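Local coordinates for putative flavoprotein (Bacteroides eggerthii, PDB 4ICI) that binds flavin mononucleotide in a flavodoxin-type domain and probably serves in electron transfer or redox chemistry, its exact role being unknown, at residues S14-A19 with A36-D41; S66-D71 with A102-N107. One frame throughout, in Å; residues are numbered along the deposited sequence.

Both contacts belong to one flavodoxin-type domain, on opposite sides of its centre, with their own centres about 26 Å apart. Interaction 1 is partly buried and lies within a single beta-alpha-beta unit: the end of helix 26-38 and the start of edge strand 41-44 meet strand 16-20, mainly through backbone hydrogen bonds and aliphatic packing, with a water-bridged lysine and aspartate at the partly exposed side. Interaction 2 is buried and joins two helices, 64-70 and 104-112, that are far apart in sequence; there one arginine side chain supplies both direct hydrogen bonds. They share no element. The side chain of Val18 in interaction 1 is about 12 Å from the bound flavin mononucleotide, that of Met69 in interaction 2 about 6 Å.

Interaction 1: residues S14-A19 with A36-D41; sequences SKILVA and AAVGGD
Leu17 and Asp41 pair as parallel strand residues, their CA atoms 4.9 Å apart: Asp41 N donates to Ile16 O (3.0 Å, N-H...O 146°), and Val18 N donates almost straight to Asp41 O (2.8 Å). Leu17 and Asp41 direct their side chains to the same face, where the two cross at about a right angle, Leu17 CD1 4.0 Å from Asp41 CB. The extended Lys15 chain carries its amine toward Asp41, yet NZ stays 4.6 Å from OD2; a water bridges the two, while Thr87 holds the amine and Tyr88 OH the carboxylate. Ile16 meets Val38 at about a right angle, its CG2 and CD1 both 3.9 Å from Val38 CG2. The isoleucine's CG1, beside the backbone N (chi1 -58°), puts CD1 against the valine. Gly39, just past the helix, turns the chain with positive phi, and Gly40 then passes close to the strand, its CA 3.4 Å from Ile16 O; a CB there would crowd Ile16 and Val18. The turn thus completes a beta-alpha-beta crossover from strand 16-20 through helix 26-38 to edge strand 41-44, while strand 90-96 flanks 16-20 on its other side and Leu165 of helix 158-168 packs on Val38.

Interaction 2: residues S66-D71 with A102-N107; sequences SVEMND and APRIIN. With EDO (1,2-ethanediol), chain F.
Arg104 grips the C-terminal end of helix 64-70 by two backbone carbonyls. Its NE donates nearly straight to Glu68 O (3.1 Å, N-H...O 170°), which lies in the guanidinium plane at its edge, and NH2 donates to Met69 O at 2.8 Å along a more bent path. Both donors stand above the planes of their carbonyls. Glu68 O also accepts from Asp71 N, which arrives from the opposite face of the carbonyl to Arg104 NE. The arginine reaches these oxygens by bending at chi2 (-53°) and then running straight to the guanidinium. With a leucine in place of Arg104, the carbonyl of Met69 would probably lose its donor across the contact and the end of helix 64-70 its direct hydrogen bonds to the neighbouring helix. In this flavodoxin-type fold, helix 104-112 follows strand 90-96 and leads to strand 119-125, while helix 64-70 lies in the long connection after edge strand 41-44. Selenomethionine Met69, bent at chi2 and chi3, folds over the arginine: its CE sits 3.8 Å above the centre of one guanidinium face and 3.3 Å from Ala102 O, while SE lies 4.0 Å from Pro103 CA. Leu101 also touches this side chain. The Glu68 chain runs past Arg104 in the opposite direction, with no salt bridge between them. Glu68 is deposited in two conformers, so its end is less certain; in one, OE1 accepts from a water (3.0 Å) that takes the N-H of Ile105 near the start of helix 104-112, and OE2 is hydrogen-bonded to Tyr51 OH. Pro76 touches both Glu68 and Arg104. Asn70 points away from 102-107, and a 1,2-ethanediol, probably from the crystallisation liquor, donates through O1 to Asn70 OD1 (2.7 Å).

Interaction 1: residues S14-A19 with A36-D41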
loop_
_atom_site.group_PDB
_atom_site.type_symbol
_atom_site.label_atom_id
_atom_site.label_comp_id
_atom_site.label_asym_id
_atom_site.label_seq_id
_atom_site.Cartn_x
_atom_site.Cartn_y
_atom_site.Cartn_z
ATOM N N SER A 14 -6.291 -2.885 -18.702
ATOM C CA SER A 14 -6.637 -3.494 -17.427
ATOM C C SER A 14 -7.723 -2.725 -16.653
ATOM O O SER A 14 -7.859 -1.498 -16.799
ATOM C CB SER A 14 -5.374 -3.564 -16.573
ATOM O OG SER A 14 -4.397 -4.368 -17.197
ATOM N N LYS A 15 -8.489 -3.441 -15.829
ATOM C CA LYS A 15 -9.251 -2.771 -14.763
ATOM C C LYS A 15 -8.309 -2.635 -13.554
ATOM O O LYS A 15 -7.764 -3.637 -13.071
ATOM C CB LYS A 15 -10.495 -3.532 -14.359
ATOM C CG LYS A 15 -11.480 -2.654 -13.588
ATOM C CD LYS A 15 -12.694 -3.397 -13.080
ATOM C CE LYS A 15 -13.633 -2.454 -12.332
ATOM N NZ LYS A 15 -14.798 -3.192 -11.733
ATOM N N ILE A 16 -8.114 -1.398 -13.108
ATOM C CA ILE A 16 -7.078 -1.048 -12.135
ATOM C C ILE A 16 -7.714 -0.547 -10.833
ATOM O O ILE A 16 -8.601 0.312 -10.851
ATOM C CB ILE A 16 -6.122 0.051 -12.678
ATOM C CG1 ILE A 16 -5.470 -0.429 -13.977
ATOM C CG2 ILE A 16 -5.093 0.469 -11.602
ATOM C CD1 ILE A 16 -4.522 0.599 -14.583
ATOM N N LEU A 17 -7.261 -1.125 -9.722
ATOM C CA LEU A 17 -7.543 -0.634 -8.389
ATOM C C LEU A 17 -6.294 -0.081 -7.748
ATOM O O LEU A 17 -5.208 -0.681 -7.862
ATOM C CB LEU A 17 -8.059 -1.771 -7.515
ATOM C CG LEU A 17 -8.502 -1.421 -6.096
ATOM C CD1 LEU A 17 -9.713 -0.465 -6.120
ATOM C CD2 LEU A 17 -8.775 -2.687 -5.297
ATOM N N VAL A 18 -6.458 1.080 -7.113
ATOM C CA VAL A 18 -5.432 1.698 -6.281
ATOM C C VAL A 18 -5.924 1.591 -4.838
ATOM O O VAL A 18 -6.760 2.384 -4.405
ATOM C CB VAL A 18 -5.102 3.149 -6.726
ATOM C CG1 VAL A 18 -4.033 3.770 -5.847
ATOM C CG2 VAL A 18 -4.740 3.225 -8.224
ATOM N N ALA A 19 -5.426 0.587 -4.135
ATOM C CA ALA A 19 -5.721 0.398 -2.716
ATOM C C ALA A 19 -4.632 1.086 -1.913
ATOM O O ALA A 19 -3.458 1.035 -2.287
ATOM C CB ALA A 19 -5.799 -1.119 -2.376
ATOM N N ALA A 36 -5.731 9.001 -10.723
ATOM C CA ALA A 36 -6.048 9.975 -11.792
ATOM C C ALA A 36 -5.256 9.671 -13.056
ATOM O O ALA A 36 -5.809 9.716 -14.165
ATOM C CB ALA A 36 -5.786 11.410 -11.320
ATOM N N ALA A 37 -3.994 9.295 -12.886
ATOM C CA ALA A 37 -3.107 9.105 -14.039
ATOM C C ALA A 37 -3.517 7.884 -14.850
ATOM O O ALA A 37 -3.417 7.880 -16.089
ATOM C CB ALA A 37 -1.651 8.975 -13.555
ATOM N N VAL A 38 -3.935 6.831 -14.160
ATOM C CA VAL A 38 -4.261 5.544 -14.804
ATOM C C VAL A 38 -5.752 5.299 -15.001
ATOM O O VAL A 38 -6.133 4.292 -15.593
ATOM C CB VAL A 38 -3.615 4.354 -14.057
ATOM C CG1 VAL A 38 -2.114 4.625 -13.816
ATOM C CG2 VAL A 38 -4.326 4.073 -12.744
ATOM N N GLY A 39 -6.596 6.214 -14.523
ATOM C CA GLY A 39 -8.033 6.003 -14.552
ATOM C C GLY A 39 -8.483 4.861 -13.678
ATOM O O GLY A 39 -9.437 4.157 -14.022
ATOM N N GLY A 40 -7.798 4.688 -12.543
ATOM C CA GLY A 40 -8.107 3.608 -11.638
ATOM C C GLY A 40 -9.107 3.990 -10.559
ATOM O O GLY A 40 -9.207 5.157 -10.169
ATOM N N ASP A 41 -9.815 2.992 -10.060
ATOM C CA ASP A 41 -10.657 3.162 -8.882
ATOM C C ASP A 41 -9.745 3.240 -7.679
ATOM O O ASP A 41 -8.724 2.582 -7.670
ATOM C CB ASP A 41 -11.570 1.938 -8.721
ATOM C CG ASP A 41 -12.669 1.852 -9.781
ATOM O OD1 ASP A 41 -12.986 2.879 -10.413
ATOM O OD2 ASP A 41 -13.240 0.747 -9.962
HETATM O O HOH W 1 -15.669 -0.466 -10.543
HETATM O O HOH W 2 -9.464 0.816 -14.422
#

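Interaction 2: residues S66-D71 with A102-N107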
loop_
_atom_site.group_PDB
_atom_site.type_symbol
_atom_site.label_atom_id
_atom_site.label_comp_id
_atom_site.label_asym_id
_atom_site.label_seq_id
_atom_site.Cartn_x
_atom_site.Cartn_y
_atom_site.Cartn_z
ATOM N N SER A 66 4.323 1.246 17.414
ATOM C CA SER A 66 5.526 0.523 17.830
ATOM C C SER A 66 5.227 -0.933 18.135
ATOM O O SER A 66 5.973 -1.823 17.744
ATOM C CB SER A 66 6.152 1.177 19.056
ATOM O OG SER A 66 6.683 2.433 18.724
ATOM N N VAL A 67 4.131 -1.168 18.847
ATOM C CA VAL A 67 3.696 -2.524 19.212
ATOM C C VAL A 67 3.398 -3.335 17.949
ATOM O O VAL A 67 3.826 -4.471 17.806
ATOM C CB VAL A 67 2.493 -2.458 20.167
ATOM C CG1 VAL A 67 1.810 -3.843 20.335
ATOM C CG2 VAL A 67 2.945 -1.832 21.499
ATOM N N GLU A 68 2.736 -2.702 16.981
ATOM C CA GLU A 68 2.443 -3.340 15.681
ATOM C C GLU A 68 3.681 -3.749 14.971
ATOM O O GLU A 68 3.786 -4.842 14.431
ATOM C CB GLU A 68 1.782 -2.397 14.690
ATOM C CG GLU A 68 0.356 -2.239 14.853
ATOM C CD GLU A 68 -0.222 -1.470 13.694
ATOM O OE1 GLU A 68 0.462 -1.322 12.643
ATOM O OE2 GLU A 68 -1.358 -1.024 13.829
HETATM N N MSE A 69 4.626 -2.831 14.898
HETATM C CA MSE A 69 5.787 -3.091 14.104
HETATM C C MSE A 69 6.670 -4.162 14.774
HETATM O O MSE A 69 7.351 -4.918 14.088
HETATM C CB MSE A 69 6.441 -1.762 13.746
HETATM C CG MSE A 69 5.527 -0.847 12.785
HETATM SE SE MSE A 69 4.428 -1.668 11.402
HETATM C CE MSE A 69 5.742 -2.376 10.249
ATOM N N ASN A 70 6.573 -4.331 16.095
ATOM C CA ASN A 70 7.258 -5.408 16.796
ATOM C C ASN A 70 6.591 -6.782 16.730
ATOM O O ASN A 70 7.183 -7.782 17.144
ATOM C CB ASN A 70 7.515 -4.982 18.254
ATOM C CG ASN A 70 8.672 -3.995 18.361
ATOM O OD1 ASN A 70 9.701 -4.176 17.700
ATOM N ND2 ASN A 70 8.529 -2.971 19.194
ATOM N N ASP A 71 5.389 -6.853 16.179
ATOM C CA ASP A 71 4.619 -8.079 16.087
ATOM C C ASP A 71 4.226 -8.353 14.633
ATOM O O ASP A 71 3.186 -7.898 14.157
ATOM C CB ASP A 71 3.365 -8.034 16.975
ATOM C CG ASP A 71 2.562 -9.329 16.932
ATOM O OD1 ASP A 71 2.981 -10.270 16.200
ATOM O OD2 ASP A 71 1.513 -9.398 17.644
ATOM N N ALA A 102 6.014 -2.100 5.359
ATOM C CA ALA A 102 4.585 -1.799 5.231
ATOM C C ALA A 102 3.918 -1.904 6.603
ATOM O O ALA A 102 4.170 -2.841 7.357
ATOM C CB ALA A 102 3.906 -2.766 4.285
ATOM N N PRO A 103 3.030 -0.951 6.930
ATOM C CA PRO A 103 2.170 -1.132 8.101
ATOM C C PRO A 103 1.433 -2.457 8.058
ATOM O O PRO A 103 1.064 -2.938 6.972
ATOM C CB PRO A 103 1.209 0.060 8.012
ATOM C CG PRO A 103 1.968 1.106 7.223
ATOM C CD PRO A 103 2.747 0.300 6.219
ATOM N N ARG A 104 1.206 -3.046 9.235
ATOM C CA ARG A 104 0.592 -4.366 9.287
ATOM C C ARG A 104 -0.821 -4.434 8.716
ATOM O O ARG A 104 -1.261 -5.503 8.310
ATOM C CB ARG A 104 0.631 -4.929 10.697
ATOM C CG ARG A 104 1.990 -4.954 11.400
ATOM C CD ARG A 104 3.071 -5.614 10.653
ATOM N NE ARG A 104 4.284 -5.743 11.464
ATOM C CZ ARG A 104 5.447 -6.194 10.991
ATOM N NH1 ARG A 104 5.546 -6.558 9.710
ATOM N NH2 ARG A 104 6.469 -6.363 11.820
ATOM N N ILE A 105 -1.517 -3.301 8.643
ATOM C CA ILE A 105 -2.828 -3.311 7.992
ATOM C C ILE A 105 -2.746 -3.683 6.507
ATOM O O ILE A 105 -3.698 -4.177 5.936
ATOM C CB ILE A 105 -3.586 -1.961 8.214
ATOM C CG1 ILE A 105 -5.104 -2.122 8.009
ATOM C CG2 ILE A 105 -2.956 -0.851 7.363
ATOM C CD1 ILE A 105 -5.918 -0.923 8.465
ATOM N N ILE A 106 -1.573 -3.492 5.900
ATOM C CA ILE A 106 -1.366 -3.958 4.533
ATOM C C ILE A 106 -1.427 -5.496 4.474
ATOM O O ILE A 106 -2.011 -6.061 3.549
ATOM C CB ILE A 106 -0.056 -3.401 3.937
ATOM C CG1 ILE A 106 -0.141 -1.865 3.825
ATOM C CG2 ILE A 106 0.213 -4.035 2.573
ATOM C CD1 ILE A 106 -1.380 -1.280 3.054
ATOM N N ASN A 107 -0.851 -6.150 5.470
ATOM C CA ASN A 107 -0.986 -7.598 5.581
ATOM C C ASN A 107 -2.464 -7.997 5.768
ATOM O O ASN A 107 -2.949 -8.966 5.173
ATOM C CB ASN A 107 -0.140 -8.158 6.727
ATOM C CG ASN A 107 1.332 -7.804 6.605
ATOM O OD1 ASN A 107 1.767 -6.725 7.039
ATOM N ND2 ASN A 107 2.112 -8.704 6.004
HETATM C C1 EDO F . 10.569 -1.775 15.994
HETATM O O1 EDO F . 9.750 -2.785 15.401
HETATM C C2 EDO F . 9.766 -0.509 16.052
HETATM O O2 EDO F . 9.191 -0.406 17.359
HETATM O O HOH W 3 -1.140 -0.852 10.151
#